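Local structure of STU0660 (Streptococcus thermophilus, 3ZTH) at residues Lys84-Leu87 with Glu88-Tyr92; Gln153-Thr156 with Lys157-Pro161; Phe162-Glu166 with Asn167-Ser171; Lys204-Asp207 with Gly208-Ser211. The protein belongs to a group of large Csn2 proteins that take part in CRISPR-mediated bacterial immunity, binds magnesium and probably also DNA. One frame throughout, in Å; residues are numbered along the deposited sequence.

Contact 1: Lys84-Leu87 with Glu88-Tyr92; sequences KDLL and EQMEY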
loop_
_atom_site.group_PDB
_atom_site.type_symbol
_atom_site.label_atom_id
_atom_site.label_comp_id
_atom_site.label_asym_id
_atom_site.label_seq_id
_atom_site.Cartn_x
_atom_site.Cartn_y
_atom_site.Cartn_z
ATOM N N LYS A 84 -12.223 25.243 -2.292
ATOM C CA LYS A 84 -11.344 24.185 -1.823
ATOM C C LYS A 84 -10.181 24.044 -2.798
ATOM O O LYS A 84 -9.050 23.786 -2.386
ATOM C CB LYS A 84 -12.093 22.858 -1.711
ATOM C CG LYS A 84 -11.207 21.707 -1.245
ATOM C CD LYS A 84 -11.905 20.363 -1.386
ATOM C CE LYS A 84 -10.958 19.207 -1.066
ATOM N NZ LYS A 84 -11.595 17.869 -1.295
ATOM N N ASP A 85 -10.455 24.215 -4.089
ATOM C CA ASP A 85 -9.394 24.117 -5.087
ATOM C C ASP A 85 -8.399 25.251 -4.869
ATOM O O ASP A 85 -7.191 25.094 -5.073
ATOM C CB ASP A 85 -9.951 24.220 -6.508
ATOM C CG ASP A 85 -10.839 23.061 -6.870
ATOM O OD1 ASP A 85 -10.606 21.956 -6.339
ATOM O OD2 ASP A 85 -11.755 23.251 -7.697
ATOM N N LEU A 86 -8.923 26.398 -4.455
ATOM C CA LEU A 86 -8.095 27.556 -4.207
ATOM C C LEU A 86 -7.160 27.293 -3.015
ATOM O O LEU A 86 -5.950 27.545 -3.096
ATOM C CB LEU A 86 -8.986 28.770 -3.971
ATOM C CG LEU A 86 -8.278 30.121 -4.078
ATOM C CD1 LEU A 86 -9.271 31.174 -4.556
ATOM C CD2 LEU A 86 -7.655 30.491 -2.733
ATOM N N LEU A 87 -7.706 26.777 -1.918
ATOM C CA LEU A 87 -6.870 26.470 -0.763
ATOM C C LEU A 87 -5.783 25.472 -1.166
ATOM O O LEU A 87 -4.624 25.605 -0.766
ATOM C CB LEU A 87 -7.709 25.876 0.367
ATOM C CG LEU A 87 -6.927 25.377 1.592
ATOM C CD1 LEU A 87 -6.130 26.520 2.207
ATOM C CD2 LEU A 87 -7.891 24.793 2.606
ATOM N N GLU A 88 -6.162 24.479 -1.970
ATOM C CA GLU A 88 -5.221 23.455 -2.428
ATOM C C GLU A 88 -4.069 24.020 -3.251
ATOM O O GLU A 88 -2.954 23.499 -3.200
ATOM C CB GLU A 88 -5.958 22.375 -3.226
ATOM C CG GLU A 88 -6.367 21.177 -2.375
ATOM C CD GLU A 88 -7.379 20.261 -3.058
ATOM O OE1 GLU A 88 -7.217 19.974 -4.271
ATOM O OE2 GLU A 88 -8.332 19.818 -2.370
ATOM N N GLN A 89 -4.330 25.084 -4.003
ATOM C CA GLN A 89 -3.278 25.694 -4.803
ATOM C C GLN A 89 -2.287 26.459 -3.931
ATOM O O GLN A 89 -1.187 26.794 -4.372
ATOM C CB GLN A 89 -3.866 26.643 -5.851
ATOM C CG GLN A 89 -4.493 25.946 -7.038
ATOM C CD GLN A 89 -3.560 24.945 -7.694
ATOM O OE1 GLN A 89 -2.453 25.278 -8.126
ATOM N NE2 GLN A 89 -4.013 23.703 -7.775
HETATM N N MSE A 90 -2.672 26.728 -2.689
HETATM C CA MSE A 90 -1.800 27.458 -1.778
HETATM C C MSE A 90 -1.068 26.562 -0.775
HETATM O O MSE A 90 -0.343 27.041 0.098
HETATM C CB MSE A 90 -2.603 28.554 -1.078
HETATM C CG MSE A 90 -3.043 29.624 -2.068
HETATM SE SE MSE A 90 -4.116 31.057 -1.361
HETATM C CE MSE A 90 -2.697 32.212 -0.713
ATOM N N GLU A 91 -1.257 25.255 -0.916
ATOM C CA GLU A 91 -0.579 24.296 -0.061
ATOM C C GLU A 91 0.624 23.788 -0.859
ATOM O O GLU A 91 0.599 23.765 -2.093
ATOM C CB GLU A 91 -1.514 23.139 0.298
ATOM C CG GLU A 91 -2.757 23.577 1.059
ATOM C CD GLU A 91 -3.734 22.430 1.303
ATOM O OE1 GLU A 91 -3.896 21.583 0.392
ATOM O OE2 GLU A 91 -4.349 22.382 2.394
ATOM N N TYR A 92 1.684 23.402 -0.160
ATOM C CA TYR A 92 2.880 22.922 -0.830
ATOM C C TYR A 92 2.743 21.449 -1.188
ATOM O O TYR A 92 3.010 20.572 -0.371
ATOM C CB TYR A 92 4.100 23.140 0.062
ATOM C CG TYR A 92 5.411 22.844 -0.616
ATOM C CD1 TYR A 92 6.063 23.826 -1.361
ATOM C CD2 TYR A 92 6.004 21.584 -0.526
ATOM C CE1 TYR A 92 7.276 23.563 -2.000
ATOM C CE2 TYR A 92 7.219 21.308 -1.163
ATOM C CZ TYR A 92 7.849 22.306 -1.897
ATOM O OH TYR A 92 9.057 22.067 -2.513
HETATM O O HOH W 1 -6.490 22.882 -6.735
#
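The flat carboxylate of Glu88 brings its OE2 atom against the long side chain of Lys84, one helical turn earlier, and lies closest to the methylene CE, 3.0 Å from OE2. The ammonium NZ is farther off, 3.9 Å from OE2, so the salt bridge is a long one; a lysine and a glutamate suit a flank at least partly exposed to solvent. Lys84 reaches there because its CG is anti to the backbone N (chi1 179°) and the rest of the chain is extended. The amide of Gln89 is tied back to the helix by a water, which donates to Asp85 O and accepts from Gln89 NE2 at 2.8 Å; the other end of the amide, OE1, takes the backbone N of Leu97. Glu91 runs its CG past Leu87 O, while OE1 forms a salt bridge with Lys93. On the inner side, Leu86 CD2 rests against the selenium of selenomethionine Met90 at 3.8 Å, the two chains side by side. This is the last turn of helix 83-89: Glu88 N bonds Lys84 O at 3.0 Å, and Met90 N turns to Leu87 O. Leu86, with Met90 just past the helix end, packs on helix 177-192, and Tyr142 of a second subunit bonds Met90 O.

Contact 2: Gln153-Thr156 with Lys157-Pro161; sequences QLLT and KNFSP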
loop_
_atom_site.group_PDB
_atom_site.type_symbol
_atom_site.label_atom_id
_atom_site.label_comp_id
_atom_site.label_asym_id
_atom_site.label_seq_id
_atom_site.Cartn_x
_atom_site.Cartn_y
_atom_site.Cartn_z
ATOM N N GLN A 153 12.009 19.071 1.048
ATOM C CA GLN A 153 11.600 18.138 2.085
ATOM C C GLN A 153 11.038 18.872 3.295
ATOM O O GLN A 153 10.004 18.486 3.842
ATOM C CB GLN A 153 12.785 17.281 2.501
ATOM C CG GLN A 153 12.480 16.316 3.618
ATOM C CD GLN A 153 13.648 15.403 3.915
ATOM O OE1 GLN A 153 13.612 14.630 4.873
ATOM N NE2 GLN A 153 14.697 15.482 3.091
ATOM N N LEU A 154 11.725 19.929 3.716
ATOM C CA LEU A 154 11.268 20.726 4.852
ATOM C C LEU A 154 9.901 21.355 4.577
ATOM O O LEU A 154 9.003 21.319 5.421
ATOM C CB LEU A 154 12.268 21.843 5.163
ATOM C CG LEU A 154 13.344 21.574 6.211
ATOM C CD1 LEU A 154 14.053 22.881 6.527
ATOM C CD2 LEU A 154 12.716 21.003 7.477
ATOM N N LEU A 155 9.755 21.946 3.397
ATOM C CA LEU A 155 8.501 22.575 3.023
ATOM C C LEU A 155 7.373 21.553 2.975
ATOM O O LEU A 155 6.221 21.874 3.269
ATOM C CB LEU A 155 8.638 23.255 1.655
ATOM C CG LEU A 155 9.506 24.514 1.627
ATOM C CD1 LEU A 155 9.618 25.045 0.215
ATOM C CD2 LEU A 155 8.891 25.553 2.535
ATOM N N THR A 156 7.716 20.321 2.619
ATOM C CA THR A 156 6.731 19.259 2.503
ATOM C C THR A 156 6.306 18.629 3.823
ATOM O O THR A 156 5.206 18.089 3.921
ATOM C CB THR A 156 7.250 18.125 1.591
ATOM O OG1 THR A 156 7.727 18.671 0.357
ATOM C CG2 THR A 156 6.135 17.135 1.291
ATOM N N LYS A 157 7.155 18.704 4.843
ATOM C CA LYS A 157 6.835 18.063 6.119
ATOM C C LYS A 157 6.775 18.925 7.377
ATOM O O LYS A 157 6.073 18.581 8.326
ATOM C CB LYS A 157 7.834 16.932 6.375
ATOM C CG LYS A 157 7.895 15.871 5.283
ATOM C CD LYS A 157 6.720 14.913 5.369
ATOM C CE LYS A 157 6.895 13.748 4.415
ATOM N NZ LYS A 157 5.862 12.702 4.666
ATOM N N ASN A 158 7.504 20.034 7.397
ATOM C CA ASN A 158 7.545 20.870 8.591
ATOM C C ASN A 158 6.964 22.271 8.463
ATOM O O ASN A 158 7.048 23.067 9.396
ATOM C CB ASN A 158 8.988 20.948 9.076
ATOM C CG ASN A 158 9.575 19.576 9.333
ATOM O OD1 ASN A 158 9.239 18.920 10.321
ATOM N ND2 ASN A 158 10.434 19.122 8.434
ATOM N N PHE A 159 6.372 22.571 7.313
ATOM C CA PHE A 159 5.772 23.874 7.095
ATOM C C PHE A 159 4.338 23.758 6.623
ATOM O O PHE A 159 3.990 22.870 5.840
ATOM C CB PHE A 159 6.582 24.669 6.078
ATOM C CG PHE A 159 7.857 25.222 6.632
ATOM C CD1 PHE A 159 7.832 26.134 7.685
ATOM C CD2 PHE A 159 9.086 24.839 6.103
ATOM C CE1 PHE A 159 9.014 26.658 8.201
ATOM C CE2 PHE A 159 10.280 25.359 6.612
ATOM C CZ PHE A 159 10.242 26.270 7.662
ATOM N N SER A 160 3.507 24.660 7.122
ATOM C CA SER A 160 2.101 24.705 6.758
ATOM C C SER A 160 1.629 26.150 6.680
ATOM O O SER A 160 2.102 27.019 7.422
ATOM C CB SER A 160 1.255 23.940 7.777
ATOM O OG SER A 160 1.391 22.545 7.589
ATOM N N PRO A 161 0.694 26.427 5.765
ATOM C CA PRO A 161 0.176 27.786 5.618
ATOM C C PRO A 161 -0.873 28.115 6.675
ATOM O O PRO A 161 -1.612 27.243 7.133
ATOM C CB PRO A 161 -0.394 27.777 4.206
ATOM C CG PRO A 161 -0.901 26.374 4.072
ATOM C CD PRO A 161 0.207 25.553 4.682
#
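Leu154 and Asn158 meet at the C-terminal end of helix 151-157, where the chain passes almost at once into strand 159-165. Leu154 O is gripped twice, by Asn158 N at 2.8 Å in a fairly straight bond and by Lys157 N at 3.3 Å, the second donor standing above the carbonyl plane. The modelled approach of Leu154 CD2 to Asn158 ND2, 3.1 Å, is unusually short and its detail doubtful. One residue on, Phe159 packs against the helix end: Leu155 CD2 touches ring carbon CD2 of Phe159 at 3.6 Å, and Leu155 CA lies at the ring edge, in its plane. The CB of Phe159 already points to the helix, and chi1 -75°, with CG beside the backbone N, sets the ring against Leu155, where a large apolar group suits the buried corner. Lys157 leads its polar end outward. Farther out, Thr156 OG1 bonds Asp152 O, satisfying a hydroxyl on the helix's exposed flank, and Tyr92 packs on Leu155 and Thr156. Residues 159-161 pair antiparallel with a strand of a second subunit. The amides of Gln153 and Asn158 join this interface: Asn158 ND2 donates to Gln153 OE1 of the second subunit, while Gln153 OE1 accepts from Asn158 ND2 of that subunit.

Contact 3: Phe162-Glu166 with Asn167-Ser171; sequences FFAIE and NKNLS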
loop_
_atom_site.group_PDB
_atom_site.type_symbol
_atom_site.label_atom_id
_atom_site.label_comp_id
_atom_site.label_asym_id
_atom_site.label_seq_id
_atom_site.Cartn_x
_atom_site.Cartn_y
_atom_site.Cartn_z
ATOM N N PHE A 162 -0.913 29.378 7.074
ATOM C CA PHE A 162 -1.876 29.857 8.054
ATOM C C PHE A 162 -2.335 31.237 7.625
ATOM O O PHE A 162 -1.622 31.956 6.929
ATOM C CB PHE A 162 -1.256 29.954 9.453
ATOM C CG PHE A 162 -1.148 28.636 10.170
ATOM C CD1 PHE A 162 -0.078 27.776 9.926
ATOM C CD2 PHE A 162 -2.112 28.264 11.109
ATOM C CE1 PHE A 162 0.035 26.570 10.607
ATOM C CE2 PHE A 162 -2.014 27.063 11.799
ATOM C CZ PHE A 162 -0.935 26.210 11.549
ATOM N N PHE A 163 -3.534 31.608 8.037
ATOM C CA PHE A 163 -4.067 32.916 7.690
ATOM C C PHE A 163 -4.372 33.616 8.996
ATOM O O PHE A 163 -4.975 33.035 9.902
ATOM C CB PHE A 163 -5.327 32.751 6.840
ATOM C CG PHE A 163 -5.095 31.962 5.587
ATOM C CD1 PHE A 163 -5.101 30.574 5.621
ATOM C CD2 PHE A 163 -4.812 32.604 4.386
ATOM C CE1 PHE A 163 -4.825 29.836 4.477
ATOM C CE2 PHE A 163 -4.534 31.878 3.231
ATOM C CZ PHE A 163 -4.540 30.491 3.277
ATOM N N ALA A 164 -3.935 34.862 9.100
ATOM C CA ALA A 164 -4.155 35.607 10.322
ATOM C C ALA A 164 -4.640 37.029 10.103
ATOM O O ALA A 164 -4.423 37.630 9.049
ATOM C CB ALA A 164 -2.877 35.620 11.153
ATOM N N ILE A 165 -5.316 37.543 11.123
ATOM C CA ILE A 165 -5.824 38.900 11.125
ATOM C C ILE A 165 -5.221 39.528 12.373
ATOM O O ILE A 165 -5.657 39.249 13.496
ATOM C CB ILE A 165 -7.360 38.933 11.214
ATOM C CG1 ILE A 165 -7.961 38.238 9.991
ATOM C CG2 ILE A 165 -7.836 40.378 11.292
ATOM C CD1 ILE A 165 -9.466 38.263 9.940
ATOM N N GLU A 166 -4.202 40.358 12.172
ATOM C CA GLU A 166 -3.524 41.012 13.281
ATOM C C GLU A 166 -2.961 39.928 14.190
ATOM O O GLU A 166 -3.174 39.936 15.404
ATOM C CB GLU A 166 -4.498 41.917 14.052
ATOM C CG GLU A 166 -4.967 43.142 13.255
ATOM C CD GLU A 166 -6.038 43.968 13.976
ATOM O OE1 GLU A 166 -7.160 43.447 14.196
ATOM O OE2 GLU A 166 -5.758 45.141 14.322
ATOM N N ASN A 167 -2.265 38.981 13.568
ATOM C CA ASN A 167 -1.621 37.865 14.261
ATOM C C ASN A 167 -2.511 36.794 14.882
ATOM O O ASN A 167 -2.013 35.880 15.539
ATOM C CB ASN A 167 -0.662 38.412 15.315
ATOM C CG ASN A 167 0.458 39.219 14.698
ATOM O OD1 ASN A 167 1.273 38.684 13.945
ATOM N ND2 ASN A 167 0.496 40.515 14.997
ATOM N N LYS A 168 -3.821 36.896 14.681
ATOM C CA LYS A 168 -4.735 35.895 15.216
ATOM C C LYS A 168 -5.128 34.966 14.075
ATOM O O LYS A 168 -5.722 35.393 13.090
ATOM C CB LYS A 168 -5.979 36.555 15.808
ATOM C CG LYS A 168 -6.937 35.569 16.446
ATOM C CD LYS A 168 -8.224 36.244 16.888
ATOM C CE LYS A 168 -9.188 35.236 17.496
ATOM N NZ LYS A 168 -10.522 35.852 17.737
ATOM N N ASN A 169 -4.784 33.693 14.204
ATOM C CA ASN A 169 -5.090 32.725 13.162
ATOM C C ASN A 169 -6.556 32.322 13.077
ATOM O O ASN A 169 -7.229 32.144 14.092
ATOM C CB ASN A 169 -4.268 31.441 13.353
ATOM C CG ASN A 169 -2.792 31.629 13.069
ATOM O OD1 ASN A 169 -2.365 32.658 12.541
ATOM N ND2 ASN A 169 -2.000 30.614 13.408
ATOM N N LEU A 170 -7.038 32.189 11.847
ATOM C CA LEU A 170 -8.393 31.724 11.574
ATOM C C LEU A 170 -8.265 30.788 10.386
ATOM O O LEU A 170 -7.355 30.936 9.569
ATOM C CB LEU A 170 -9.360 32.873 11.248
ATOM C CG LEU A 170 -9.054 34.022 10.284
ATOM C CD1 LEU A 170 -8.338 33.550 9.038
ATOM C CD2 LEU A 170 -10.382 34.692 9.936
ATOM N N SER A 171 -9.151 29.807 10.301
ATOM C CA SER A 171 -9.101 28.865 9.196
ATOM C C SER A 171 -9.426 29.553 7.876
ATOM O O SER A 171 -10.194 30.522 7.829
ATOM C CB SER A 171 -10.071 27.716 9.441
ATOM O OG SER A 171 -9.671 26.984 10.584
HETATM O O HOH W 2 -4.747 30.002 9.813
#
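A beta hairpin with a two-residue loop joins strand 159-165 to strand 168-170, and its tip is a type I' turn from Ile165 to Lys168. Glu166 and Asn167 fill the two central positions, both with positive phi; asparagine tolerates this left-handed backbone better than most residues, and both side chains lie at the exposed tip. Ile165 and Lys168 close the turn with a pair of bonds, Ile165 N to Lys168 O at 2.9 Å and Lys168 N to Ile165 O at 3.2 Å. Next comes the non-hydrogen-bonded pair Ala164 and Asn169, where the small methyl CB of Ala164 leaves room for Asn169 OD1 at 3.3 Å. Leu170 N then donates to Phe163 O at 3.0 Å in a nearly straight bond. Beyond it the strands part: a water accepts from Phe163 N at 2.7 Å and donates to Leu170 O, standing where a direct bond would be expected. On the face of Ile165 and Leu170, CD1 of Ile165 meets CD2 of Leu170 at 3.7 Å, and Phe163 CB touches CD1 of the same leucine. Leu170 gains this double reach by setting CG between its backbone N and carbonyl carbon (chi1 46°). On the other face, Asn169 ND2 approaches the Phe162 ring, the amide and ring planes 26° apart, and the nitrogen is held by Glu145 of a second subunit. Strand 162-165 also pairs with that subunit, and Lys168 NZ bonds Ser53 O of a third. The water-mediated bond implies that the two strands can splay at their base without leaving the buried Phe163 N and Leu170 O unsatisfied.

Contact 4: Lys204-Asp207 with Gly208-Ser211; sequences KNID and GFIS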
loop_
_atom_site.group_PDB
_atom_site.type_symbol
_atom_site.label_atom_id
_atom_site.label_comp_id
_atom_site.label_asym_id
_atom_site.label_seq_id
_atom_site.Cartn_x
_atom_site.Cartn_y
_atom_site.Cartn_z
ATOM N N LYS A 204 -15.008 28.837 -12.257
ATOM C CA LYS A 204 -16.455 28.719 -12.321
ATOM C C LYS A 204 -17.004 28.463 -10.926
ATOM O O LYS A 204 -16.259 28.087 -10.030
ATOM C CB LYS A 204 -16.877 27.606 -13.293
ATOM C CG LYS A 204 -16.927 26.202 -12.729
ATOM C CD LYS A 204 -17.522 25.247 -13.771
ATOM C CE LYS A 204 -17.895 23.882 -13.168
ATOM N NZ LYS A 204 -16.726 23.087 -12.704
ATOM N N ASN A 205 -18.299 28.705 -10.748
ATOM C CA ASN A 205 -18.986 28.511 -9.468
ATOM C C ASN A 205 -18.703 29.571 -8.421
ATOM O O ASN A 205 -19.263 29.524 -7.344
ATOM C CB ASN A 205 -18.635 27.152 -8.862
ATOM C CG ASN A 205 -18.916 26.012 -9.800
ATOM O OD1 ASN A 205 -20.033 25.863 -10.290
ATOM N ND2 ASN A 205 -17.904 25.192 -10.056
ATOM N N ILE A 206 -17.844 30.528 -8.723
ATOM C CA ILE A 206 -17.515 31.563 -7.752
ATOM C C ILE A 206 -18.521 32.711 -7.665
ATOM O O ILE A 206 -18.737 33.265 -6.585
ATOM C CB ILE A 206 -16.112 32.129 -8.033
ATOM C CG1 ILE A 206 -15.086 31.008 -7.886
ATOM C CG2 ILE A 206 -15.788 33.258 -7.071
ATOM C CD1 ILE A 206 -15.239 30.215 -6.588
ATOM N N ASP A 207 -19.132 33.068 -8.792
ATOM C CA ASP A 207 -20.117 34.147 -8.814
ATOM C C ASP A 207 -21.135 34.036 -7.691
ATOM O O ASP A 207 -21.542 35.039 -7.107
ATOM C CB ASP A 207 -20.899 34.160 -10.127
ATOM C CG ASP A 207 -20.059 34.563 -11.293
ATOM O OD1 ASP A 207 -18.972 35.131 -11.062
ATOM O OD2 ASP A 207 -20.490 34.329 -12.441
ATOM N N GLY A 208 -21.564 32.814 -7.404
ATOM C CA GLY A 208 -22.563 32.631 -6.375
ATOM C C GLY A 208 -22.078 32.878 -4.968
ATOM O O GLY A 208 -22.889 33.109 -4.074
ATOM N N PHE A 209 -20.763 32.855 -4.767
ATOM C CA PHE A 209 -20.205 33.033 -3.432
ATOM C C PHE A 209 -19.817 34.452 -3.026
ATOM O O PHE A 209 -19.452 34.684 -1.880
ATOM C CB PHE A 209 -19.011 32.098 -3.248
ATOM C CG PHE A 209 -19.275 30.683 -3.696
ATOM C CD1 PHE A 209 -20.570 30.153 -3.658
ATOM C CD2 PHE A 209 -18.225 29.866 -4.127
ATOM C CE1 PHE A 209 -20.815 28.831 -4.040
ATOM C CE2 PHE A 209 -18.454 28.540 -4.511
ATOM C CZ PHE A 209 -19.753 28.020 -4.469
ATOM N N ILE A 210 -19.891 35.401 -3.950
ATOM C CA ILE A 210 -19.565 36.777 -3.609
ATOM C C ILE A 210 -20.534 37.731 -4.274
ATOM O O ILE A 210 -21.131 37.406 -5.296
ATOM C CB ILE A 210 -18.123 37.156 -4.016
ATOM C CG1 ILE A 210 -17.935 37.022 -5.524
ATOM C CG2 ILE A 210 -17.131 36.251 -3.298
ATOM C CD1 ILE A 210 -16.542 37.415 -5.966
ATOM N N SER A 211 -20.691 38.909 -3.681
ATOM C CA SER A 211 -21.598 39.926 -4.202
ATOM C C SER A 211 -21.126 40.459 -5.548
ATOM O O SER A 211 -20.000 40.199 -5.975
ATOM C CB SER A 211 -21.698 41.096 -3.221
ATOM O OG SER A 211 -20.484 41.836 -3.179
#
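From Ile206 to Phe209 the backbone makes a beta turn, its ends joined by Phe209 N donating to Ile206 O at 2.8 Å from well above the carbonyl plane. Just before it, Asn205 takes positive phi (75°), a left-handed conformation to which asparagine is well suited; this sharp kink ends strand 199-204. Gly208 sits at the exposed crown of the turn. The kink also points Asn205 O at one face of the Phe209 ring, 3.1 Å from CE2, where the oxygen stands toward the rim. Ile206 comes to the same ring with its CD1, 3.9 Å from CD2 of Phe209, the two side chains crossing at about a right angle. Its other branch, CG2, faces CD1 of Ile210 at 4.4 Å, and both isoleucines continue into the apolar packing against Leu181 of helix 177-192. Phe209 also meets Phe83 and, across the interface, Tyr32 of a third subunit. The polar ends look elsewhere: Asn205 ND2 bonds Ser81 O, while Asp207 OD2 accepts from Ser239 N, beside Asp240, which with Gln26 binds magnesium. Ser211 caps the next helix, its OG bonding Ser214 N; a short hydroxyl is a common N-cap. That helix, 212-228, opens with Glu212, a magnesium-binding residue of this protein that holds no ion in this chain. A loop leading from a parallel strand into a helix beside a metal site is consistent with membership of the P-loop NTPase clan.

How the contacts relate
Along the chain the contacts follow one another in order, 1 to 4. Contacts 2 and 3 share strand 159-165, with their centres about 18 Å apart, and through it both join the second subunit. Contact 1, on helix 83-89, lies between them and the sheet-bearing core: its centre is about 14 Å from that of contact 2, where Tyr92 CE2 meets Thr156 OG1 at 3.1 Å, and about 17 Å from that of contact 3. Contact 4 does not touch the others; its centre is about 17 Å from that of contact 1, the nearest atoms about 6 Å away. Subunit contacts thus occur along the whole series, and contact 4 combines one, to the third subunit as in contact 3, with closeness to the magnesium site.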